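Local coordinates for protein ornithine carbamoyltransferase, anabolic (Campylobacter jejuni subsp. jejuni, PDB 3TPF) that catalyses the reversible transfer of the carbamoyl group from carbamoyl phosphate to L-ornithine, giving L-citrulline and phosphate in arginine biosynthesis, at residues B[260-265]-B[281-286]; B[126-131]-B[287-292]; B[7-12]-B[122-127]. All blocks are in the same frame, centred on the assembly; numbering follows the deposited sequence.

Interaction 1 (B[260-265]-B[281-286])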
loop_
_atom_site.group_PDB
_atom_site.type_symbol
_atom_site.label_atom_id
_atom_site.label_comp_id
_atom_site.label_asym_id
_atom_site.label_seq_id
_atom_site.Cartn_x
_atom_site.Cartn_y
_atom_site.Cartn_z
ATOM N N HIS B 260 -18.904 -18.959 9.932
ATOM C CA HIS B 260 -19.017 -17.542 10.204
ATOM C C HIS B 260 -17.987 -16.824 9.355
ATOM O O HIS B 260 -16.838 -17.203 9.344
ATOM C CB HIS B 260 -18.711 -17.257 11.662
ATOM C CG HIS B 260 -19.136 -15.892 12.121
ATOM N ND1 HIS B 260 -18.784 -14.734 11.462
ATOM C CD2 HIS B 260 -19.853 -15.501 13.211
ATOM C CE1 HIS B 260 -19.294 -13.698 12.112
ATOM N NE2 HIS B 260 -19.938 -14.134 13.182
ATOM N N CYS B 261 -18.386 -15.777 8.647
ATOM C CA CYS B 261 -17.464 -15.093 7.684
ATOM C C CYS B 261 -16.484 -14.213 8.395
ATOM O O CYS B 261 -15.417 -13.942 7.877
ATOM C CB CYS B 261 -18.161 -14.259 6.616
ATOM S SG CYS B 261 -19.276 -13.005 7.308
ATOM N N LEU B 262 -16.831 -13.801 9.581
ATOM C CA LEU B 262 -15.900 -13.036 10.456
ATOM C C LEU B 262 -15.934 -11.580 10.072
ATOM O O LEU B 262 -16.345 -11.248 8.981
ATOM C CB LEU B 262 -14.420 -13.506 10.362
ATOM C CG LEU B 262 -14.014 -14.896 10.838
ATOM C CD1 LEU B 262 -12.478 -15.067 10.814
ATOM C CD2 LEU B 262 -14.532 -15.113 12.277
ATOM N N PRO B 263 -15.508 -10.730 10.955
ATOM C CA PRO B 263 -15.219 -11.061 12.308
ATOM C C PRO B 263 -16.472 -11.435 13.105
ATOM O O PRO B 263 -17.585 -11.075 12.729
ATOM C CB PRO B 263 -14.729 -9.732 12.878
ATOM C CG PRO B 263 -15.467 -8.711 12.076
ATOM C CD PRO B 263 -15.371 -9.306 10.694
ATOM N N ALA B 264 -16.239 -12.040 14.275
ATOM C CA ALA B 264 -17.287 -12.584 15.116
ATOM C C ALA B 264 -17.450 -11.754 16.354
ATOM O O ALA B 264 -16.522 -11.125 16.811
ATOM C CB ALA B 264 -16.930 -14.022 15.430
ATOM N N TYR B 265 -18.646 -11.703 16.872
ATOM C CA TYR B 265 -18.883 -10.920 18.096
ATOM C C TYR B 265 -19.446 -11.850 19.135
ATOM O O TYR B 265 -20.623 -12.134 19.166
ATOM C CB TYR B 265 -19.768 -9.711 17.873
ATOM C CG TYR B 265 -19.165 -8.792 16.847
ATOM C CD1 TYR B 265 -18.106 -7.925 17.183
ATOM C CD2 TYR B 265 -19.645 -8.780 15.536
ATOM C CE1 TYR B 265 -17.540 -7.075 16.231
ATOM C CE2 TYR B 265 -19.106 -7.947 14.571
ATOM C CZ TYR B 265 -18.040 -7.098 14.907
ATOM O OH TYR B 265 -17.513 -6.247 13.924
ATOM N N VAL B 281 -12.736 -25.196 11.819
ATOM C CA VAL B 281 -13.486 -25.043 10.573
ATOM C C VAL B 281 -13.634 -23.598 10.225
ATOM O O VAL B 281 -13.603 -23.228 9.068
ATOM C CB VAL B 281 -14.858 -25.794 10.535
ATOM C CG1 VAL B 281 -15.960 -25.013 11.293
ATOM C CG2 VAL B 281 -15.262 -26.015 9.099
ATOM N N ILE B 282 -13.887 -22.775 11.226
ATOM C CA ILE B 282 -14.155 -21.365 10.986
ATOM C C ILE B 282 -12.895 -20.733 10.376
ATOM O O ILE B 282 -12.985 -19.898 9.461
ATOM C CB ILE B 282 -14.567 -20.607 12.251
ATOM C CG1 ILE B 282 -15.981 -21.042 12.660
ATOM C CG2 ILE B 282 -14.547 -19.093 12.012
ATOM C CD1 ILE B 282 -16.465 -20.467 13.996
ATOM N N PHE B 283 -11.749 -21.095 10.879
ATOM C CA PHE B 283 -10.551 -20.440 10.399
ATOM C C PHE B 283 -10.047 -21.066 9.120
ATOM O O PHE B 283 -9.296 -20.428 8.425
ATOM C CB PHE B 283 -9.412 -20.347 11.479
ATOM C CG PHE B 283 -9.735 -19.407 12.595
ATOM C CD1 PHE B 283 -9.876 -18.066 12.364
ATOM C CD2 PHE B 283 -10.000 -19.881 13.857
ATOM C CE1 PHE B 283 -10.255 -17.180 13.369
ATOM C CE2 PHE B 283 -10.342 -19.008 14.885
ATOM C CZ PHE B 283 -10.462 -17.647 14.638
ATOM N N GLU B 284 -10.380 -22.323 8.846
ATOM C CA GLU B 284 -10.077 -22.861 7.540
ATOM C C GLU B 284 -10.954 -22.079 6.512
ATOM O O GLU B 284 -10.518 -21.688 5.421
ATOM C CB GLU B 284 -10.326 -24.362 7.481
ATOM C CG GLU B 284 -9.066 -25.235 7.529
ATOM C CD GLU B 284 -8.037 -24.904 6.401
ATOM O OE1 GLU B 284 -6.786 -24.951 6.659
ATOM O OE2 GLU B 284 -8.461 -24.605 5.230
ATOM N N GLU B 285 -12.181 -21.805 6.932
ATOM C CA GLU B 285 -13.138 -21.091 6.119
ATOM C C GLU B 285 -12.433 -19.803 5.701
ATOM O O GLU B 285 -12.330 -19.536 4.540
ATOM C CB GLU B 285 -14.450 -20.795 6.880
ATOM C CG GLU B 285 -15.526 -19.999 6.111
ATOM C CD GLU B 285 -16.711 -19.471 6.969
ATOM O OE1 GLU B 285 -16.687 -19.818 8.167
ATOM O OE2 GLU B 285 -17.633 -18.733 6.428
ATOM N N ALA B 286 -11.978 -19.018 6.684
ATOM C CA ALA B 286 -11.231 -17.755 6.496
ATOM C C ALA B 286 -10.139 -17.835 5.438
ATOM O O ALA B 286 -10.048 -17.105 4.475
ATOM C CB ALA B 286 -10.568 -17.457 7.823
#

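Interaction 2 (B[126-131]-B[287-292])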
loop_
_atom_site.group_PDB
_atom_site.type_symbol
_atom_site.label_atom_id
_atom_site.label_comp_id
_atom_site.label_asym_id
_atom_site.label_seq_id
_atom_site.Cartn_x
_atom_site.Cartn_y
_atom_site.Cartn_z
ATOM N N PRO B 126 -20.491 -12.595 -2.902
ATOM C CA PRO B 126 -20.256 -13.905 -3.543
ATOM C C PRO B 126 -18.939 -14.561 -3.338
ATOM O O PRO B 126 -18.915 -15.790 -3.310
ATOM C CB PRO B 126 -20.369 -13.591 -5.024
ATOM C CG PRO B 126 -19.973 -12.154 -5.106
ATOM C CD PRO B 126 -20.614 -11.530 -3.899
ATOM N N THR B 127 -17.846 -13.847 -3.278
ATOM C CA THR B 127 -16.536 -14.558 -3.069
ATOM C C THR B 127 -16.541 -15.287 -1.689
ATOM O O THR B 127 -16.046 -16.411 -1.537
ATOM C CB THR B 127 -15.306 -13.670 -3.145
ATOM O OG1 THR B 127 -15.462 -12.595 -2.198
ATOM C CG2 THR B 127 -15.102 -13.121 -4.520
ATOM N N GLN B 128 -17.263 -14.718 -0.738
ATOM C CA GLN B 128 -17.403 -15.367 0.560
ATOM C C GLN B 128 -18.186 -16.699 0.462
ATOM O O GLN B 128 -17.822 -17.741 1.024
ATOM C CB GLN B 128 -18.063 -14.401 1.560
ATOM C CG GLN B 128 -18.165 -14.989 2.943
ATOM C CD GLN B 128 -16.801 -15.258 3.654
ATOM O OE1 GLN B 128 -15.838 -14.492 3.485
ATOM N NE2 GLN B 128 -16.753 -16.320 4.509
ATOM N N VAL B 129 -19.316 -16.628 -0.219
ATOM C CA VAL B 129 -20.126 -17.833 -0.369
ATOM C C VAL B 129 -19.336 -18.849 -1.104
ATOM O O VAL B 129 -19.390 -19.998 -0.751
ATOM C CB VAL B 129 -21.419 -17.500 -0.993
ATOM C CG1 VAL B 129 -22.113 -18.742 -1.488
ATOM C CG2 VAL B 129 -22.219 -16.645 -0.012
ATOM N N LEU B 130 -18.505 -18.463 -2.061
ATOM C CA LEU B 130 -17.717 -19.515 -2.761
ATOM C C LEU B 130 -16.820 -20.195 -1.780
ATOM O O LEU B 130 -16.601 -21.398 -1.832
ATOM C CB LEU B 130 -16.859 -18.955 -3.868
ATOM C CG LEU B 130 -17.462 -18.777 -5.233
ATOM C CD1 LEU B 130 -16.460 -18.112 -6.073
ATOM C CD2 LEU B 130 -17.863 -20.059 -5.875
ATOM N N GLY B 131 -16.261 -19.414 -0.866
ATOM C CA GLY B 131 -15.307 -19.984 0.130
ATOM C C GLY B 131 -15.943 -20.887 1.188
ATOM O O GLY B 131 -15.441 -21.941 1.546
ATOM N N ARG B 287 -9.305 -18.807 5.632
ATOM C CA ARG B 287 -8.197 -19.026 4.774
ATOM C C ARG B 287 -8.625 -19.507 3.418
ATOM O O ARG B 287 -7.969 -19.242 2.435
ATOM C CB ARG B 287 -7.344 -20.081 5.434
ATOM C CG ARG B 287 -6.072 -20.420 4.724
ATOM C CD ARG B 287 -5.558 -21.667 5.378
ATOM N NE ARG B 287 -4.130 -21.848 5.181
ATOM C CZ ARG B 287 -3.560 -23.041 5.036
ATOM N NH1 ARG B 287 -4.314 -24.160 5.032
ATOM N NH2 ARG B 287 -2.240 -23.123 4.868
ATOM N N ASN B 288 -9.695 -20.273 3.349
ATOM C CA ASN B 288 -10.080 -20.943 2.076
ATOM C C ASN B 288 -10.620 -19.933 0.991
ATOM O O ASN B 288 -10.673 -20.209 -0.161
ATOM C CB ASN B 288 -11.154 -21.993 2.336
ATOM C CG ASN B 288 -10.627 -23.352 2.768
ATOM O OD1 ASN B 288 -9.464 -23.640 2.606
ATOM N ND2 ASN B 288 -11.514 -24.202 3.333
ATOM N N ARG B 289 -10.917 -18.725 1.370
ATOM C CA ARG B 289 -11.161 -17.663 0.379
ATOM C C ARG B 289 -10.033 -17.432 -0.649
ATOM O O ARG B 289 -10.256 -16.976 -1.754
ATOM C CB ARG B 289 -11.355 -16.320 1.085
ATOM C CG ARG B 289 -12.104 -15.366 0.231
ATOM C CD ARG B 289 -13.476 -15.010 0.850
ATOM N NE ARG B 289 -13.607 -13.558 0.738
ATOM C CZ ARG B 289 -13.355 -12.705 1.717
ATOM N NH1 ARG B 289 -13.366 -11.402 1.450
ATOM N NH2 ARG B 289 -13.115 -13.143 2.972
ATOM N N LEU B 290 -8.812 -17.741 -0.233
ATOM C CA LEU B 290 -7.673 -17.653 -1.115
ATOM C C LEU B 290 -7.880 -18.497 -2.351
ATOM O O LEU B 290 -7.727 -18.043 -3.452
ATOM C CB LEU B 290 -6.412 -18.104 -0.403
ATOM C CG LEU B 290 -5.148 -18.143 -1.282
ATOM C CD1 LEU B 290 -5.024 -16.707 -1.745
ATOM C CD2 LEU B 290 -3.897 -18.623 -0.586
ATOM N N TYR B 291 -8.223 -19.745 -2.156
ATOM C CA TYR B 291 -8.142 -20.765 -3.245
ATOM C C TYR B 291 -9.240 -20.489 -4.233
ATOM O O TYR B 291 -9.148 -20.752 -5.407
ATOM C CB TYR B 291 -8.227 -22.173 -2.675
ATOM C CG TYR B 291 -7.200 -22.371 -1.603
ATOM C CD1 TYR B 291 -5.870 -22.483 -1.920
ATOM C CD2 TYR B 291 -7.553 -22.367 -0.250
ATOM C CE1 TYR B 291 -4.921 -22.633 -0.937
ATOM C CE2 TYR B 291 -6.587 -22.523 0.739
ATOM C CZ TYR B 291 -5.277 -22.670 0.384
ATOM O OH TYR B 291 -4.278 -22.824 1.320
ATOM N N VAL B 292 -10.278 -19.936 -3.695
ATOM C CA VAL B 292 -11.528 -19.699 -4.415
ATOM C C VAL B 292 -11.372 -18.442 -5.271
ATOM O O VAL B 292 -11.680 -18.423 -6.448
ATOM C CB VAL B 292 -12.707 -19.678 -3.382
ATOM C CG1 VAL B 292 -13.758 -18.727 -3.783
ATOM C CG2 VAL B 292 -13.314 -21.098 -3.242
#

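Interaction 3 (B[7-12]-B[122-127])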
loop_
_atom_site.group_PDB
_atom_site.type_symbol
_atom_site.label_atom_id
_atom_site.label_comp_id
_atom_site.label_asym_id
_atom_site.label_seq_id
_atom_site.Cartn_x
_atom_site.Cartn_y
_atom_site.Cartn_z
ATOM N N THR B 7 -22.109 -11.166 -8.945
ATOM C CA THR B 7 -22.995 -12.009 -8.146
ATOM C C THR B 7 -23.073 -13.431 -8.700
ATOM O O THR B 7 -23.030 -13.643 -9.904
ATOM C CB THR B 7 -24.441 -11.470 -8.097
ATOM O OG1 THR B 7 -25.277 -12.453 -7.463
ATOM C CG2 THR B 7 -24.942 -11.189 -9.485
ATOM N N LEU B 8 -23.264 -14.399 -7.835
ATOM C CA LEU B 8 -23.392 -15.748 -8.340
ATOM C C LEU B 8 -24.653 -15.957 -9.188
ATOM O O LEU B 8 -24.815 -16.978 -9.881
ATOM C CB LEU B 8 -23.356 -16.723 -7.177
ATOM C CG LEU B 8 -21.932 -16.790 -6.611
ATOM C CD1 LEU B 8 -21.818 -17.464 -5.267
ATOM C CD2 LEU B 8 -21.138 -17.488 -7.686
ATOM N N ARG B 9 -25.559 -14.993 -9.114
ATOM C CA ARG B 9 -26.797 -15.067 -9.896
ATOM C C ARG B 9 -26.511 -15.250 -11.351
ATOM O O ARG B 9 -27.295 -15.825 -12.052
ATOM C CB ARG B 9 -27.604 -13.797 -9.774
ATOM C CG ARG B 9 -28.452 -13.743 -8.526
ATOM C CD ARG B 9 -29.124 -12.413 -8.399
ATOM N NE ARG B 9 -30.170 -12.281 -9.362
ATOM C CZ ARG B 9 -31.168 -11.414 -9.250
ATOM N NH1 ARG B 9 -31.249 -10.591 -8.204
ATOM N NH2 ARG B 9 -32.108 -11.370 -10.194
ATOM N N ASP B 10 -25.396 -14.710 -11.810
ATOM C CA ASP B 10 -25.027 -14.762 -13.218
ATOM C C ASP B 10 -24.346 -16.063 -13.632
ATOM O O ASP B 10 -23.812 -16.149 -14.726
ATOM C CB ASP B 10 -24.115 -13.574 -13.568
ATOM C CG ASP B 10 -24.815 -12.209 -13.418
ATOM O OD1 ASP B 10 -26.057 -12.097 -13.656
ATOM O OD2 ASP B 10 -24.113 -11.225 -13.094
ATOM N N PHE B 11 -24.298 -17.058 -12.760
ATOM C CA PHE B 11 -23.589 -18.309 -13.077
ATOM C C PHE B 11 -24.410 -19.581 -12.904
ATOM O O PHE B 11 -25.452 -19.580 -12.227
ATOM C CB PHE B 11 -22.316 -18.401 -12.310
ATOM C CG PHE B 11 -21.395 -17.277 -12.612
ATOM C CD1 PHE B 11 -21.559 -16.048 -11.972
ATOM C CD2 PHE B 11 -20.421 -17.416 -13.589
ATOM C CE1 PHE B 11 -20.759 -15.018 -12.262
ATOM C CE2 PHE B 11 -19.608 -16.355 -13.907
ATOM C CZ PHE B 11 -19.790 -15.168 -13.235
ATOM N N SER B 12 -23.985 -20.623 -13.618
ATOM C CA SER B 12 -24.687 -21.884 -13.604
ATOM C C SER B 12 -24.156 -22.748 -12.488
ATOM O O SER B 12 -23.030 -22.583 -11.992
ATOM C CB SER B 12 -24.520 -22.632 -14.897
ATOM O OG SER B 12 -23.177 -23.025 -15.110
ATOM N N GLU B 122 -23.584 -4.128 -0.744
ATOM C CA GLU B 122 -24.666 -4.233 0.231
ATOM C C GLU B 122 -25.646 -5.353 -0.150
ATOM O O GLU B 122 -26.343 -5.923 0.716
ATOM C CB GLU B 122 -25.390 -2.865 0.469
ATOM C CG GLU B 122 -26.488 -2.464 -0.522
ATOM C CD GLU B 122 -25.956 -1.999 -1.888
ATOM O OE1 GLU B 122 -26.733 -1.345 -2.656
ATOM O OE2 GLU B 122 -24.760 -2.329 -2.216
ATOM N N LEU B 123 -25.701 -5.647 -1.442
ATOM C CA LEU B 123 -26.589 -6.727 -1.930
ATOM C C LEU B 123 -25.948 -8.143 -1.870
ATOM O O LEU B 123 -26.651 -9.114 -1.646
ATOM C CB LEU B 123 -27.028 -6.498 -3.362
ATOM C CG LEU B 123 -27.855 -5.297 -3.605
ATOM C CD1 LEU B 123 -28.173 -5.348 -5.071
ATOM C CD2 LEU B 123 -29.212 -5.271 -2.922
ATOM N N TYR B 124 -24.657 -8.259 -2.167
ATOM C CA TYR B 124 -24.102 -9.615 -2.426
ATOM C C TYR B 124 -22.665 -9.721 -1.947
ATOM O O TYR B 124 -21.891 -8.778 -2.019
ATOM C CB TYR B 124 -24.113 -9.980 -3.888
ATOM C CG TYR B 124 -25.422 -9.845 -4.599
ATOM C CD1 TYR B 124 -25.591 -8.910 -5.592
ATOM C CD2 TYR B 124 -26.440 -10.678 -4.347
ATOM C CE1 TYR B 124 -26.777 -8.764 -6.255
ATOM C CE2 TYR B 124 -27.644 -10.543 -5.001
ATOM C CZ TYR B 124 -27.793 -9.581 -5.951
ATOM O OH TYR B 124 -28.992 -9.422 -6.601
ATOM N N HIS B 125 -22.335 -10.868 -1.424
ATOM C CA HIS B 125 -20.969 -11.125 -1.028
ATOM C C HIS B 125 -20.485 -12.450 -1.582
ATOM O O HIS B 125 -20.109 -13.329 -0.859
ATOM C CB HIS B 125 -20.831 -11.030 0.490
ATOM C CG HIS B 125 -19.395 -11.016 0.958
ATOM N ND1 HIS B 125 -18.331 -10.842 0.093
ATOM C CD2 HIS B 125 -18.849 -11.220 2.184
ATOM C CE1 HIS B 125 -17.198 -10.947 0.759
ATOM N NE2 HIS B 125 -17.479 -11.182 2.030
ATOM N N PRO B 126 -20.491 -12.595 -2.902
ATOM C CA PRO B 126 -20.256 -13.905 -3.543
ATOM C C PRO B 126 -18.939 -14.561 -3.338
ATOM O O PRO B 126 -18.915 -15.790 -3.310
ATOM C CB PRO B 126 -20.369 -13.591 -5.024
ATOM C CG PRO B 126 -19.973 -12.154 -5.106
ATOM C CD PRO B 126 -20.614 -11.530 -3.899
ATOM N N THR B 127 -17.846 -13.847 -3.278
ATOM C CA THR B 127 -16.536 -14.558 -3.069
ATOM C C THR B 127 -16.541 -15.287 -1.689
ATOM O O THR B 127 -16.046 -16.411 -1.537
ATOM C CB THR B 127 -15.306 -13.670 -3.145
ATOM O OG1 THR B 127 -15.462 -12.595 -2.198
ATOM C CG2 THR B 127 -15.102 -13.121 -4.520
#

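Interaction 1 (B[260-265]-B[281-286])
With CG anti to the backbone N (chi1 178°) and the rest of its chain extended, E285 reaches straight out from helix 279-302 to the backbone of H260, while L262 has CG anti to its own carbonyl carbon (chi1 -66°), which lets its two methyls touch the same helix. The carboxylate meets the backbone at H260, where the chain leaves the sheet: H260 N donates to E285 OE1 at 3.0 Å, with an N-H...O angle of 144°, and OE1 receives it through its syn lone pair, the one on the side of OE2. Glutamate suits this place because its extended chain spans from the helix to the H260 amide and presents an acceptor to a backbone N-H.

L262 supplies the apolar half of the contact. Its CD2 lies 4.0 Å from CG2 of I282, and CD1 touches F283 CE1 and, slightly farther off, A286 CB; the leucine and phenylalanine side chains cross at about a right angle. F275 of helix 272-277 packs on L262, I282 and F283, and V87 of the second subunit on L262 and A286, which makes this a seam between subunits as well.

The turn itself is braced from within. L262 N donates to H260 ND1 at 2.9 Å, nearly in the imidazole plane, while A264 CB sits over one ring face and NE2 is hydrogen-bonded to E269. A cis peptide before P263 follows. C261 and L262 are predicted to bind carbamoyl phosphate, so the bonds that shape this loop probably also set the site. E285 OE2 lies close to the like-charged D132 OD1, which might raise the glutamate's pKa somewhat, while H260 N and a weak bond from Q128 NE2 would favour the charged form.

Interaction 2 (B[126-131]-B[287-292])
R289 turns one face of its guanidinium to the amide oxygen of Q128, yet the pair is not a hydrogen bond: Q128 OE1 lies 3.1 Å from R289 NH2, but over the guanidinium face and at a poor angle. The amide and guanidinium planes are 62° apart. Here cross helix 126-138 and helix 279-302, the two helices that run between the domains of the carbamoyltransferase fold. The N-to-C directions of segments 126-131 and 287-292 make an angle of 103°, and the axes of these short segments approach to 8.6 Å.

G131 lies where the backbones come nearest, its CA 4.8 Å from that of R289, and N288 CB comes in beside its carbonyl oxygen. Farther along the helix, V292 packs on L130 as the apolar part of the crossing. How closely the two fit is doubtful in this model, but valine suits the place as an apolar residue in buried surroundings. N288 turns its amide to K27, T135 and E138, bonds that link it to helices 13-28 and 126-138.

The polar side of the crossing belongs to the carbamoyl phosphate site, for T127, Q128 and R289 are all predicted to bind that substrate. A chain bent at chi2 and chi3 carries the R289 guanidinium across the first turn of helix 126-138, where NH1 makes a weak hydrogen bond to T50, another residue predicted to bind carbamoyl phosphate. Q128 is bent at chi2 (65°), and its NE2 makes weak hydrogen bonds to D132 and E285, which help to fix the turn of the amide. T127 completes the group: its OG1 stands at the edge of the guanidinium, near its plane, 3.6 Å from R289 NE.

Interaction 3 (B[7-12]-B[122-127])
From CB outward, Y124 passes obliquely beneath T7 and ends at R9. Its CG is anti to its carbonyl carbon (chi1 -53°), which aims the ring at the loop 7-12. The ring carbons CG, CD1 and CE1 lie beneath T7 CB, which is 4.0 Å from the ring centroid and 18° off the normal, a CH-pi contact. T7 OG1 stands over the centre of the same face, with Y124 CD2 3.8 Å from it. L123 CB covers the opposite face toward its rim. Farther out, CZ and CE2 meet R9 CD, and at the tip OH accepts a hydrogen bond of 3.0 Å from R9 NH1; OH sits 24° out of the guanidinium plane.

Each residue suits its place. T7 OG1 also accepts from R9 N at 3.0 Å, an ST turn that fixes the rotation of the threonine whose CB and OG1 lie on the ring and starts the short 3-10 turn 8-10. Arginine has the length to pass the phenol and still reach E186, to which NH2 makes a salt bridge. P126, beginning helix 126-138 after the N-cap residue H125, offers a compact ring; its CB packs on L8 CG at 3.9 Å.

H125, P126 and T127 are predicted to bind carbamoyl phosphate, and the contact packs the N-terminal loop against the chain that leads to them. Around this packing, S161 and I164 of helix 157-169 lie against Y124, T165 of that helix against L8, and H102, at the start of helix 102-111, meets the tyrosine ring edge-to-face, while the loop 7-12 runs on into helix 13-28.

How the interactions relate
From the N terminus, the loop 7-12 comes first, and interaction 3 closes when the chain returns at 122-127, after all four strands of the first parallel sheet. Interaction 2 opens on that same stretch, sharing P126 and T127, and closes only at 287-292, once the five-stranded sheet of the second domain has been built. Interaction 1 is nested inside that long loop, joining the end of strand 257-260 to helix 279-302 shortly before interaction 2 uses the helix's next turns. Interactions 3 and 1 follow in series and do not touch. Helix 126-138 and helix 279-302 thus connect the two domains around the predicted carbamoyl phosphate site.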